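Local coordinates for uncharacterized protein (Staphylococcus aureus subsp. aureus, PDB 3QFK) that is of unknown function but has the two-domain make-up of the 5'-nucleotidase family, with a calcineurin-like phosphoesterase domain that binds zinc and manganese, at residues 27-32 with 73-78; 364-369 with 429-434; 386-391 with 473-478; 127-132 with 146-151. One frame throughout, in Å; residues are numbered along the deposited sequence.

Contact 1 (27-32 with 73-78); sequences DVHGYI and FLQGSP. With ZN (zinc ion), chain B.
His-29 gives its ND1 proton to the backbone O of Gln-75 (2.7 Å, N-H...O angle 158°), an acceptor lying close to the plane of the imidazole ring, while NE2 on the far side of the same ring binds the zinc ion at 2.3 Å. This bond and the metal bond together fix the rotation of the ring; the carbonyl is a second-shell group and would be expected to strengthen the histidine as a donor to zinc. Asp-27 reaches the same ion through OD1, and Asp-72, His-249 and two waters complete its shell in this dinuclear site of the calcineurin-like phosphoesterase domain. Beyond the metal, Ser-77 OG donates to Gly-30 O (2.7 Å), coming from above the carbonyl plane, and Ser-77 N makes a weak bond to His-29 O. A water bridges Gly-30 N and Phe-73 O.

The serine also packs: its CB sits over the centre of the Tyr-31 ring, 3.5 Å from the centroid, in a CH-pi contact. Pro-78 CD lies beside the phenol end of that ring, 4.0 Å from Tyr-31 OH. Gly-76 passes its CA 3.4 Å from His-29 O, where the two chains pack closely. A type I' turn, closed by Tyr-31 N to Val-28 O, carries His-29 and Gly-30 at its corner. Both loops follow parallel neighbouring strands, 19-25 and 64-69; Ser-77 is the N-cap of helix 78-85, Phe-73 and Leu-74 lean on helix 116-125, and Val-28 and Ile-32 pack against helices 48-59 and 91-99.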
# COMPACT_ATOMS: atom_id res chain seq x y z
N ASP A 27 5.48 -0.28 7.14
CA ASP A 27 4.46 -0.95 6.38
C ASP A 27 4.02 -2.29 6.98
O ASP A 27 3.90 -3.30 6.28
CB ASP A 27 4.93 -1.13 4.94
CG ASP A 27 5.21 0.18 4.25
OD1 ASP A 27 4.30 0.68 3.57
OD2 ASP A 27 6.32 0.74 4.38
N VAL A 28 3.80 -2.27 8.29
CA VAL A 28 3.32 -3.44 9.01
C VAL A 28 1.94 -3.83 8.53
O VAL A 28 1.61 -5.02 8.47
CB VAL A 28 3.36 -3.19 10.52
CG1 VAL A 28 2.76 -4.38 11.25
CG2 VAL A 28 4.80 -2.94 10.92
N HIS A 29 1.15 -2.82 8.19
CA HIS A 29 -0.16 -3.03 7.59
C HIS A 29 -1.18 -3.86 8.40
O HIS A 29 -2.02 -4.54 7.83
CB HIS A 29 -0.01 -3.60 6.16
CG HIS A 29 0.31 -2.57 5.12
ND1 HIS A 29 -0.60 -1.59 4.74
CD2 HIS A 29 1.42 -2.36 4.36
CE1 HIS A 29 -0.05 -0.82 3.82
NE2 HIS A 29 1.17 -1.26 3.57
N GLY A 30 -1.09 -3.80 9.73
CA GLY A 30 -1.99 -4.55 10.59
C GLY A 30 -1.67 -6.05 10.64
O GLY A 30 -2.50 -6.86 11.08
N TYR A 31 -0.50 -6.44 10.12
CA TYR A 31 -0.07 -7.82 10.26
C TYR A 31 0.65 -7.93 11.62
O TYR A 31 1.88 -7.77 11.73
CB TYR A 31 0.80 -8.26 9.10
CG TYR A 31 -0.01 -8.42 7.84
CD1 TYR A 31 -0.65 -9.64 7.55
CD2 TYR A 31 -0.24 -7.35 6.98
CE1 TYR A 31 -1.45 -9.79 6.39
CE2 TYR A 31 -1.06 -7.51 5.80
CZ TYR A 31 -1.65 -8.72 5.54
OH TYR A 31 -2.44 -8.88 4.42
N ILE A 32 -0.14 -8.17 12.65
CA ILE A 32 0.33 -8.32 14.05
C ILE A 32 0.71 -9.78 14.35
O ILE A 32 1.81 -10.07 14.82
CB ILE A 32 -0.77 -7.89 15.02
CG1 ILE A 32 -1.22 -6.45 14.74
CG2 ILE A 32 -0.29 -8.04 16.46
CD1 ILE A 32 -0.10 -5.44 14.76
N PHE A 73 0.42 1.57 9.01
CA PHE A 73 0.17 0.68 10.14
C PHE A 73 -1.31 0.46 10.44
O PHE A 73 -1.68 -0.48 11.14
CB PHE A 73 0.86 1.25 11.42
CG PHE A 73 0.27 2.56 11.91
CD1 PHE A 73 -0.84 2.57 12.76
CD2 PHE A 73 0.80 3.77 11.52
CE1 PHE A 73 -1.39 3.78 13.21
CE2 PHE A 73 0.26 4.98 11.98
CZ PHE A 73 -0.85 4.97 12.82
N LEU A 74 -2.17 1.31 9.89
CA LEU A 74 -3.59 1.29 10.24
C LEU A 74 -4.54 0.50 9.33
O LEU A 74 -5.67 0.28 9.70
CB LEU A 74 -4.06 2.75 10.34
CG LEU A 74 -5.38 3.14 10.98
CD1 LEU A 74 -5.49 2.62 12.40
CD2 LEU A 74 -5.52 4.69 10.97
N GLN A 75 -4.05 0.07 8.17
CA GLN A 75 -4.84 -0.65 7.19
C GLN A 75 -4.00 -1.68 6.44
O GLN A 75 -2.80 -1.51 6.28
CB GLN A 75 -5.41 0.36 6.16
CG GLN A 75 -6.26 -0.23 5.00
CD GLN A 75 -5.44 -0.82 3.86
OE1 GLN A 75 -4.27 -0.52 3.69
NE2 GLN A 75 -6.08 -1.65 3.06
N GLY A 76 -4.65 -2.74 5.97
CA GLY A 76 -4.00 -3.72 5.14
C GLY A 76 -4.41 -5.16 5.32
O GLY A 76 -4.79 -5.83 4.37
N SER A 77 -4.36 -5.63 6.56
CA SER A 77 -4.63 -7.02 6.81
C SER A 77 -6.09 -7.26 7.08
O SER A 77 -6.84 -6.33 7.35
CB SER A 77 -3.84 -7.47 8.03
OG SER A 77 -4.40 -6.89 9.18
N PRO A 78 -6.48 -8.55 7.05
CA PRO A 78 -7.82 -8.95 7.42
C PRO A 78 -8.14 -8.57 8.87
O PRO A 78 -9.30 -8.38 9.20
CB PRO A 78 -7.80 -10.47 7.23
CG PRO A 78 -6.70 -10.69 6.20
CD PRO A 78 -5.69 -9.68 6.52
ZN ZN B . 2.54 0.13 2.37
O HOH W 1 0.15 -2.27 11.84
O HOH W 2 0.89 -0.16 0.63
O HOH W 3 3.07 1.40 0.46

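Contact 2 (364-369 with 429-434); sequences LFDSAS and PQHFNY. With AKG (2-oxoglutaric acid), chain D; EDO (1,2-ethanediol), chain F.
Phe-365 and Phe-432 meet through opposite choices of chi1. In Phe-365 the ring lies beside the backbone N (chi1 -54°), which brings CD1 up to Phe-432 CB at 3.8 Å; in Phe-432 it stands between the backbone N and the carbonyl carbon (chi1 54°), so that it leads away from Phe-365 and over the bound 2-oxoglutaric acid. The two side chains cross at about a right angle, with Phe-432 CB at the edge of the Phe-365 ring.

Phe-432 is sandwiched, Gln-430 CB over one face and C3 of the ligand over the other. This loop of the 5'-nucleotidase C-terminal domain supplies it to the ligand pocket, just before strand 435-438, the neighbour of strand 359-363. Asp-366 OD1 lies 3.7 Å from His-431 CD2, the carboxylate and imidazole planes 15° apart; His-431 ND1 is hydrogen-bonded to Tyr-410 OH.

No direct hydrogen bond joins the segments. As modelled, an ethanediol, probably from the crystallisation liquor, bridges them, Asp-366 N donating to its O2 and His-431 N to its O1; its placement is doubtful, being too close to the Phe-432 ring. A water accepts from Leu-364 N at 2.9 Å and lies near the O atoms of His-431 and Tyr-434.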
# COMPACT_ATOMS: atom_id res chain seq x y z
N LEU A 364 -7.20 -7.83 -10.84
CA LEU A 364 -7.17 -9.12 -10.19
C LEU A 364 -6.03 -8.90 -9.19
O LEU A 364 -4.85 -8.81 -9.57
CB LEU A 364 -6.83 -10.25 -11.15
CG LEU A 364 -6.78 -11.60 -10.41
CD1 LEU A 364 -8.21 -11.95 -9.97
CD2 LEU A 364 -6.16 -12.70 -11.28
N PHE A 365 -6.37 -8.81 -7.92
CA PHE A 365 -5.35 -8.53 -6.94
C PHE A 365 -4.43 -9.74 -6.69
O PHE A 365 -4.79 -10.89 -6.97
CB PHE A 365 -5.99 -8.01 -5.66
CG PHE A 365 -6.89 -6.82 -5.89
CD1 PHE A 365 -6.37 -5.63 -6.37
CD2 PHE A 365 -8.25 -6.90 -5.62
CE1 PHE A 365 -7.19 -4.52 -6.58
CE2 PHE A 365 -9.09 -5.79 -5.82
CZ PHE A 365 -8.56 -4.60 -6.31
N ASP A 366 -3.24 -9.45 -6.18
CA ASP A 366 -2.24 -10.49 -5.93
C ASP A 366 -2.72 -11.66 -5.06
O ASP A 366 -2.35 -12.80 -5.29
CB ASP A 366 -1.01 -9.86 -5.29
CG ASP A 366 0.21 -10.75 -5.38
OD1 ASP A 366 0.43 -11.34 -6.47
OD2 ASP A 366 0.96 -10.84 -4.39
N SER A 367 -3.55 -11.38 -4.06
CA SER A 367 -4.04 -12.41 -3.12
C SER A 367 -5.33 -13.13 -3.58
O SER A 367 -5.87 -13.99 -2.85
CB SER A 367 -4.31 -11.77 -1.76
OG SER A 367 -5.36 -10.81 -1.86
N ALA A 368 -5.84 -12.76 -4.76
CA ALA A 368 -7.06 -13.36 -5.25
C ALA A 368 -6.80 -14.79 -5.75
O ALA A 368 -5.85 -15.06 -6.47
CB ALA A 368 -7.69 -12.49 -6.36
N SER A 369 -7.63 -15.72 -5.27
CA SER A 369 -7.56 -17.11 -5.69
C SER A 369 -8.90 -17.55 -6.22
O SER A 369 -9.12 -18.72 -6.46
CB SER A 369 -7.14 -17.99 -4.51
OG SER A 369 -5.77 -17.78 -4.22
N PRO A 429 5.75 -4.90 -6.92
CA PRO A 429 4.68 -5.43 -7.77
C PRO A 429 3.40 -4.58 -7.72
O PRO A 429 2.98 -4.15 -6.65
CB PRO A 429 4.42 -6.83 -7.19
CG PRO A 429 5.58 -7.13 -6.27
CD PRO A 429 6.14 -5.83 -5.84
N GLN A 430 2.83 -4.30 -8.88
CA GLN A 430 1.58 -3.53 -8.94
C GLN A 430 0.54 -4.15 -9.89
O GLN A 430 0.03 -3.51 -10.80
CB GLN A 430 1.85 -2.05 -9.26
CG GLN A 430 2.73 -1.81 -10.46
CD GLN A 430 2.93 -0.32 -10.76
OE1 GLN A 430 1.97 0.45 -10.89
NE2 GLN A 430 4.19 0.08 -10.90
N HIS A 431 0.20 -5.40 -9.61
CA HIS A 431 -0.82 -6.11 -10.35
C HIS A 431 -2.16 -5.38 -10.20
O HIS A 431 -3.03 -5.46 -11.07
CB HIS A 431 -0.94 -7.57 -9.90
CG HIS A 431 0.33 -8.35 -10.02
ND1 HIS A 431 0.83 -8.79 -11.23
CD2 HIS A 431 1.18 -8.82 -9.07
CE1 HIS A 431 1.96 -9.45 -11.03
NE2 HIS A 431 2.19 -9.49 -9.72
N PHE A 432 -2.31 -4.64 -9.11
CA PHE A 432 -3.52 -3.87 -8.85
C PHE A 432 -3.71 -2.76 -9.89
O PHE A 432 -4.78 -2.15 -9.94
CB PHE A 432 -3.53 -3.28 -7.41
CG PHE A 432 -2.32 -2.46 -7.07
CD1 PHE A 432 -2.22 -1.15 -7.50
CD2 PHE A 432 -1.30 -2.97 -6.28
CE1 PHE A 432 -1.10 -0.39 -7.18
CE2 PHE A 432 -0.18 -2.23 -5.97
CZ PHE A 432 -0.08 -0.93 -6.42
N ASN A 433 -2.69 -2.49 -10.69
CA ASN A 433 -2.80 -1.47 -11.74
C ASN A 433 -3.10 -2.01 -13.14
O ASN A 433 -3.03 -1.27 -14.10
CB ASN A 433 -1.61 -0.49 -11.72
CG ASN A 433 -1.71 0.51 -10.58
OD1 ASN A 433 -2.81 0.90 -10.15
ND2 ASN A 433 -0.56 0.94 -10.10
N TYR A 434 -3.43 -3.29 -13.24
CA TYR A 434 -3.87 -3.87 -14.50
C TYR A 434 -5.36 -4.16 -14.35
O TYR A 434 -5.78 -4.92 -13.48
CB TYR A 434 -3.15 -5.17 -14.83
CG TYR A 434 -3.76 -5.89 -16.00
CD1 TYR A 434 -3.69 -5.36 -17.28
CD2 TYR A 434 -4.41 -7.10 -15.84
CE1 TYR A 434 -4.25 -6.00 -18.34
CE2 TYR A 434 -4.95 -7.76 -16.89
CZ TYR A 434 -4.86 -7.22 -18.14
OH TYR A 434 -5.40 -7.89 -19.19
C1 AKG D . -1.75 -0.06 -2.71
O1 AKG D . -1.46 -1.27 -2.67
O2 AKG D . -0.95 0.81 -2.30
C2 AKG D . -3.06 0.39 -3.23
O5 AKG D . -3.43 1.51 -2.95
C3 AKG D . -3.93 -0.53 -4.07
C4 AKG D . -4.77 0.23 -5.11
C5 AKG D . -6.24 -0.05 -4.96
O3 AKG D . -6.87 -0.58 -5.90
O4 AKG D . -6.80 0.26 -3.89
C1 EDO F . -0.40 -6.80 -6.19
O1 EDO F . 0.66 -6.04 -6.75
C2 EDO F . -1.65 -5.93 -5.99
O2 EDO F . -2.80 -6.58 -5.48
O HOH W 4 -4.76 -7.21 -12.26

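Contact 3 (386-391 with 473-478); sequences FPNTFK and CVNNYR. With AKG (2-oxoglutaric acid), chain D.
Asn-388 ND2 reaches one carboxylate of the bound 2-oxoglutaric acid, donating to O4 at 3.1 Å and more weakly to O3 at 3.3 Å; Asn-475 ND2 lies near O3, 3.7 Å from Asn-388 ND2, the two donors not bonding to each other. These residues lie where strand 469-475 ends and strand 390-396 begins, antiparallel neighbours inside the five-stranded mixed sheet of the C-terminal domain; 469-475 runs straight into helix 476-479. Tyr-477 lays its ring flat against the ligand chain, with C4 of the acid 3.5 Å above the ring centre, and Phe-386 covers C3, which lies off toward the rim of its ring. His-110, from the metal-binding domain, is also bonded to the ligand.

Behind this shell Asn-476 holds the 386-391 chain in place. Its CG stands between the backbone N and the carbonyl carbon (chi1 69°), turning OD1 back across the contact to accept from Thr-389 N at 2.9 Å, with the donor above the carbonyl plane. Asn-476 N returns a bond to Thr-389 O, so one residue grips both polar atoms of the Thr-389 backbone. Farther along, Lys-391 and Val-474 form a hydrogen-bonded antiparallel pair, each N to the other's O at 2.9 Å and both nearly straight. Phe-390 lies between Cys-473 and Asn-475, its CD2 3.6 Å from Asn-475 CA. Asn-475 is also the N-cap of the helix: its OD1 accepts from Arg-478 N at 2.8 Å, with an N-H...O angle of 167°.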
# COMPACT_ATOMS: atom_id res chain seq x y z
N PHE A 386 -9.18 -4.36 -0.33
CA PHE A 386 -9.00 -2.93 -0.22
C PHE A 386 -10.35 -2.32 0.08
O PHE A 386 -11.36 -2.82 -0.41
CB PHE A 386 -8.42 -2.34 -1.51
CG PHE A 386 -7.05 -2.86 -1.84
CD1 PHE A 386 -5.94 -2.40 -1.15
CD2 PHE A 386 -6.88 -3.80 -2.85
CE1 PHE A 386 -4.66 -2.87 -1.44
CE2 PHE A 386 -5.60 -4.28 -3.16
CZ PHE A 386 -4.49 -3.81 -2.46
N PRO A 387 -10.38 -1.25 0.89
CA PRO A 387 -11.67 -0.65 1.18
C PRO A 387 -12.10 0.35 0.10
O PRO A 387 -12.50 1.43 0.42
CB PRO A 387 -11.44 0.02 2.54
CG PRO A 387 -10.03 0.36 2.58
CD PRO A 387 -9.29 -0.59 1.63
N ASN A 388 -12.06 -0.04 -1.17
CA ASN A 388 -12.45 0.86 -2.24
C ASN A 388 -13.95 0.87 -2.44
O ASN A 388 -14.60 -0.16 -2.32
CB ASN A 388 -11.83 0.42 -3.57
CG ASN A 388 -10.30 0.33 -3.53
OD1 ASN A 388 -9.66 1.04 -2.79
ND2 ASN A 388 -9.73 -0.55 -4.35
N THR A 389 -14.50 2.05 -2.75
CA THR A 389 -15.90 2.17 -3.13
C THR A 389 -15.84 2.40 -4.66
O THR A 389 -14.75 2.35 -5.26
CB THR A 389 -16.62 3.28 -2.39
OG1 THR A 389 -16.00 4.53 -2.68
CG2 THR A 389 -16.61 3.03 -0.85
N PHE A 390 -16.98 2.67 -5.30
CA PHE A 390 -16.98 2.80 -6.74
C PHE A 390 -17.68 4.06 -7.27
O PHE A 390 -18.49 4.69 -6.59
CB PHE A 390 -17.60 1.53 -7.36
CG PHE A 390 -16.91 0.27 -6.94
CD1 PHE A 390 -17.25 -0.35 -5.73
CD2 PHE A 390 -15.89 -0.27 -7.71
CE1 PHE A 390 -16.58 -1.48 -5.30
CE2 PHE A 390 -15.22 -1.43 -7.29
CZ PHE A 390 -15.56 -2.03 -6.09
N LYS A 391 -17.33 4.40 -8.50
CA LYS A 391 -17.90 5.53 -9.20
C LYS A 391 -18.14 5.19 -10.65
O LYS A 391 -17.35 4.47 -11.26
CB LYS A 391 -16.96 6.74 -9.10
CG LYS A 391 -16.95 7.38 -7.68
CD LYS A 391 -16.18 8.69 -7.65
CE LYS A 391 -16.51 9.52 -6.38
NZ LYS A 391 -16.46 8.68 -5.15
N CYS A 473 -17.74 2.08 -14.71
CA CYS A 473 -17.72 1.90 -13.30
C CYS A 473 -16.31 1.51 -12.90
O CYS A 473 -15.84 0.47 -13.31
CB CYS A 473 -18.71 0.81 -12.90
SG CYS A 473 -18.69 0.52 -11.13
N VAL A 474 -15.63 2.37 -12.14
CA VAL A 474 -14.27 2.09 -11.69
C VAL A 474 -14.22 2.24 -10.19
O VAL A 474 -15.15 2.83 -9.61
CB VAL A 474 -13.27 3.08 -12.28
CG1 VAL A 474 -13.45 3.14 -13.79
CG2 VAL A 474 -13.46 4.47 -11.67
N ASN A 475 -13.17 1.73 -9.54
CA ASN A 475 -13.04 1.92 -8.08
C ASN A 475 -12.60 3.38 -7.79
O ASN A 475 -12.12 4.06 -8.69
CB ASN A 475 -12.15 0.86 -7.43
CG ASN A 475 -10.68 1.02 -7.77
OD1 ASN A 475 -10.15 2.12 -7.76
ND2 ASN A 475 -10.00 -0.10 -8.02
N ASN A 476 -12.75 3.84 -6.54
CA ASN A 476 -12.45 5.23 -6.20
C ASN A 476 -10.98 5.57 -6.38
O ASN A 476 -10.65 6.71 -6.71
CB ASN A 476 -12.90 5.58 -4.78
CG ASN A 476 -12.07 4.89 -3.72
OD1 ASN A 476 -12.22 3.69 -3.47
ND2 ASN A 476 -11.17 5.65 -3.09
N TYR A 477 -10.11 4.59 -6.20
CA TYR A 477 -8.67 4.79 -6.40
C TYR A 477 -8.45 5.21 -7.85
O TYR A 477 -7.78 6.21 -8.13
CB TYR A 477 -7.92 3.50 -6.07
CG TYR A 477 -6.42 3.55 -6.19
CD1 TYR A 477 -5.63 3.95 -5.11
CD2 TYR A 477 -5.79 3.09 -7.33
CE1 TYR A 477 -4.23 3.95 -5.20
CE2 TYR A 477 -4.39 3.09 -7.43
CZ TYR A 477 -3.63 3.53 -6.36
OH TYR A 477 -2.26 3.50 -6.44
N ARG A 478 -9.02 4.47 -8.79
CA ARG A 478 -8.91 4.85 -10.22
C ARG A 478 -9.52 6.17 -10.54
O ARG A 478 -9.00 6.90 -11.38
CB ARG A 478 -9.65 3.88 -11.13
CG ARG A 478 -9.02 2.63 -11.31
CD ARG A 478 -7.81 2.70 -12.27
NE ARG A 478 -7.29 1.34 -12.30
CZ ARG A 478 -6.33 0.87 -11.51
NH1 ARG A 478 -5.67 1.66 -10.69
NH2 ARG A 478 -6.00 -0.41 -11.61
C1 AKG D . -1.75 -0.06 -2.71
O1 AKG D . -1.46 -1.27 -2.67
O2 AKG D . -0.95 0.81 -2.30
C2 AKG D . -3.06 0.39 -3.23
O5 AKG D . -3.43 1.51 -2.95
C3 AKG D . -3.93 -0.53 -4.07
C4 AKG D . -4.77 0.23 -5.11
C5 AKG D . -6.24 -0.05 -4.96
O3 AKG D . -6.87 -0.58 -5.90
O4 AKG D . -6.80 0.26 -3.89

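Contact 4 (127-132 with 146-151); sequences NYPVLC and GVKYFQ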
# COMPACT_ATOMS: atom_id res chain seq x y z
N ASN A 127 0.33 6.06 22.48
CA ASN A 127 1.10 6.64 23.58
C ASN A 127 2.50 7.12 23.16
O ASN A 127 3.42 7.18 23.98
CB ASN A 127 1.17 5.64 24.76
CG ASN A 127 1.98 4.38 24.43
OD1 ASN A 127 2.62 4.33 23.40
ND2 ASN A 127 1.98 3.39 25.34
N TYR A 128 2.67 7.42 21.87
CA TYR A 128 3.90 8.00 21.33
C TYR A 128 3.54 8.97 20.20
O TYR A 128 2.45 8.89 19.64
CB TYR A 128 4.88 6.95 20.82
CG TYR A 128 4.31 6.11 19.71
CD1 TYR A 128 3.61 4.97 20.01
CD2 TYR A 128 4.46 6.47 18.37
CE1 TYR A 128 3.10 4.20 19.07
CE2 TYR A 128 3.91 5.68 17.38
CZ TYR A 128 3.23 4.55 17.76
OH TYR A 128 2.68 3.69 16.92
N PRO A 129 4.44 9.90 19.86
CA PRO A 129 4.07 10.85 18.80
C PRO A 129 4.29 10.34 17.39
O PRO A 129 5.20 9.58 17.13
CB PRO A 129 4.99 12.05 19.05
CG PRO A 129 6.17 11.49 19.78
CD PRO A 129 5.65 10.31 20.58
N VAL A 130 3.44 10.81 16.49
CA VAL A 130 3.53 10.54 15.06
C VAL A 130 3.98 11.86 14.46
O VAL A 130 3.31 12.88 14.60
CB VAL A 130 2.17 10.07 14.49
CG1 VAL A 130 2.21 9.92 12.96
CG2 VAL A 130 1.77 8.72 15.15
N LEU A 131 5.14 11.85 13.81
CA LEU A 131 5.74 13.04 13.25
C LEU A 131 5.49 13.16 11.74
O LEU A 131 5.80 12.24 10.96
CB LEU A 131 7.24 12.96 13.48
CG LEU A 131 7.70 12.90 14.94
CD1 LEU A 131 9.24 12.73 14.98
CD2 LEU A 131 7.27 14.14 15.67
N CYS A 132 4.97 14.31 11.33
CA CYS A 132 4.71 14.58 9.91
C CYS A 132 4.86 16.06 9.69
O CYS A 132 4.00 16.84 10.11
CB CYS A 132 3.31 14.15 9.53
SG CYS A 132 2.95 14.41 7.75
N GLY A 146 6.29 17.90 13.77
CA GLY A 146 6.96 17.38 12.59
C GLY A 146 8.40 16.98 12.87
O GLY A 146 8.96 16.13 12.16
N VAL A 147 9.00 17.58 13.89
CA VAL A 147 10.37 17.31 14.27
C VAL A 147 10.45 17.06 15.78
O VAL A 147 9.61 17.53 16.54
CB VAL A 147 11.27 18.53 13.88
CG1 VAL A 147 12.73 18.27 14.22
CG2 VAL A 147 11.12 18.85 12.40
N LYS A 148 11.44 16.29 16.20
CA LYS A 148 11.65 15.97 17.60
C LYS A 148 13.14 15.87 17.84
O LYS A 148 13.86 15.30 17.02
CB LYS A 148 10.98 14.61 17.93
CG LYS A 148 10.91 14.26 19.41
CD LYS A 148 10.24 12.90 19.65
CE LYS A 148 11.18 11.71 19.41
NZ LYS A 148 12.14 11.48 20.57
N TYR A 149 13.63 16.43 18.95
CA TYR A 149 15.05 16.38 19.25
C TYR A 149 15.27 15.65 20.57
O TYR A 149 14.38 15.61 21.41
CB TYR A 149 15.62 17.79 19.39
CG TYR A 149 15.49 18.66 18.16
CD1 TYR A 149 14.43 19.55 18.01
CD2 TYR A 149 16.46 18.64 17.18
CE1 TYR A 149 14.33 20.35 16.89
CE2 TYR A 149 16.37 19.43 16.06
CZ TYR A 149 15.31 20.27 15.91
OH TYR A 149 15.27 21.07 14.79
N PHE A 150 16.47 15.10 20.76
CA PHE A 150 16.81 14.45 22.04
C PHE A 150 18.31 14.31 22.16
O PHE A 150 19.01 14.43 21.16
CB PHE A 150 16.10 13.10 22.22
CG PHE A 150 16.41 12.08 21.15
CD1 PHE A 150 15.65 12.02 20.00
CD2 PHE A 150 17.44 11.16 21.32
CE1 PHE A 150 15.92 11.07 19.02
CE2 PHE A 150 17.71 10.20 20.34
CZ PHE A 150 16.95 10.16 19.19
N GLN A 151 18.79 14.08 23.39
CA GLN A 151 20.23 13.95 23.63
C GLN A 151 20.75 12.54 23.80
O GLN A 151 20.07 11.65 24.29
CB GLN A 151 20.67 14.79 24.86
CG GLN A 151 20.79 16.29 24.57
CD GLN A 151 19.46 16.91 24.22
OE1 GLN A 151 18.46 16.66 24.90
NE2 GLN A 151 19.42 17.71 23.16
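An outermost strand of the six-stranded mixed sheet in the calcineurin-like domain, 147-152, is met near its start by the loop that follows helix 116-125, and Leu-131 makes most of the contact. Its CD1 approaches Lys-148 CB at 3.9 Å, the two side chains crossing at about a right angle, and its CB lies 3.8 Å from Gly-146 O. Leu-131 CD2 is 4.2 Å from Val-147 O. Leu-131 CG lies beside its own backbone N (chi1 -61°), an orientation that extends both methyls toward the strand.

No hydrogen bond links the segments; Leu-131 packs by van der Waals contact on the Gly-146 backbone and the Lys-148 side chain. The contact joins the two sheets of the domain: the 127-132 chain is bonded through the backbones of Pro-129 and Leu-131 to Gly-105, at the edge strand 104-105 of the first sheet, whereas Gly-146 and Lys-148 pair with strand 155-163 of the second. Phe-104 touches both Leu-131 and Lys-148.

At one end Cys-132 C comes within 3.8 Å of Gly-146 CA. At the more exposed end the lysine chain brings Lys-148 CD to within 4.3 Å of Pro-129 CG, then bends away at its last two torsions.

Overall arrangement
Contacts 1 and 3 are buried, contacts 2 and 4 only partly so, with contact 4 farthest from the centre of the chain. Contacts 1 and 4 belong to the calcineurin-like domain. Contacts 2 and 3 belong to the C-terminal domain, their segments alternating along the chain, and share the 2-oxoglutaric acid; Arg-478 of contact 3 ties them together through Phe-432 O and Asn-433 OD1. Across the domain interface Gln-75 of contact 1 packs on Pro-387 of contact 3. Their chemistry follows place: metal ligation and its second shell in contact 1, ring edges and bridging small molecules in contact 2, strand pairing and asparagine hydrogen bonds in contact 3, packing without hydrogen bonds beside an edge strand in contact 4.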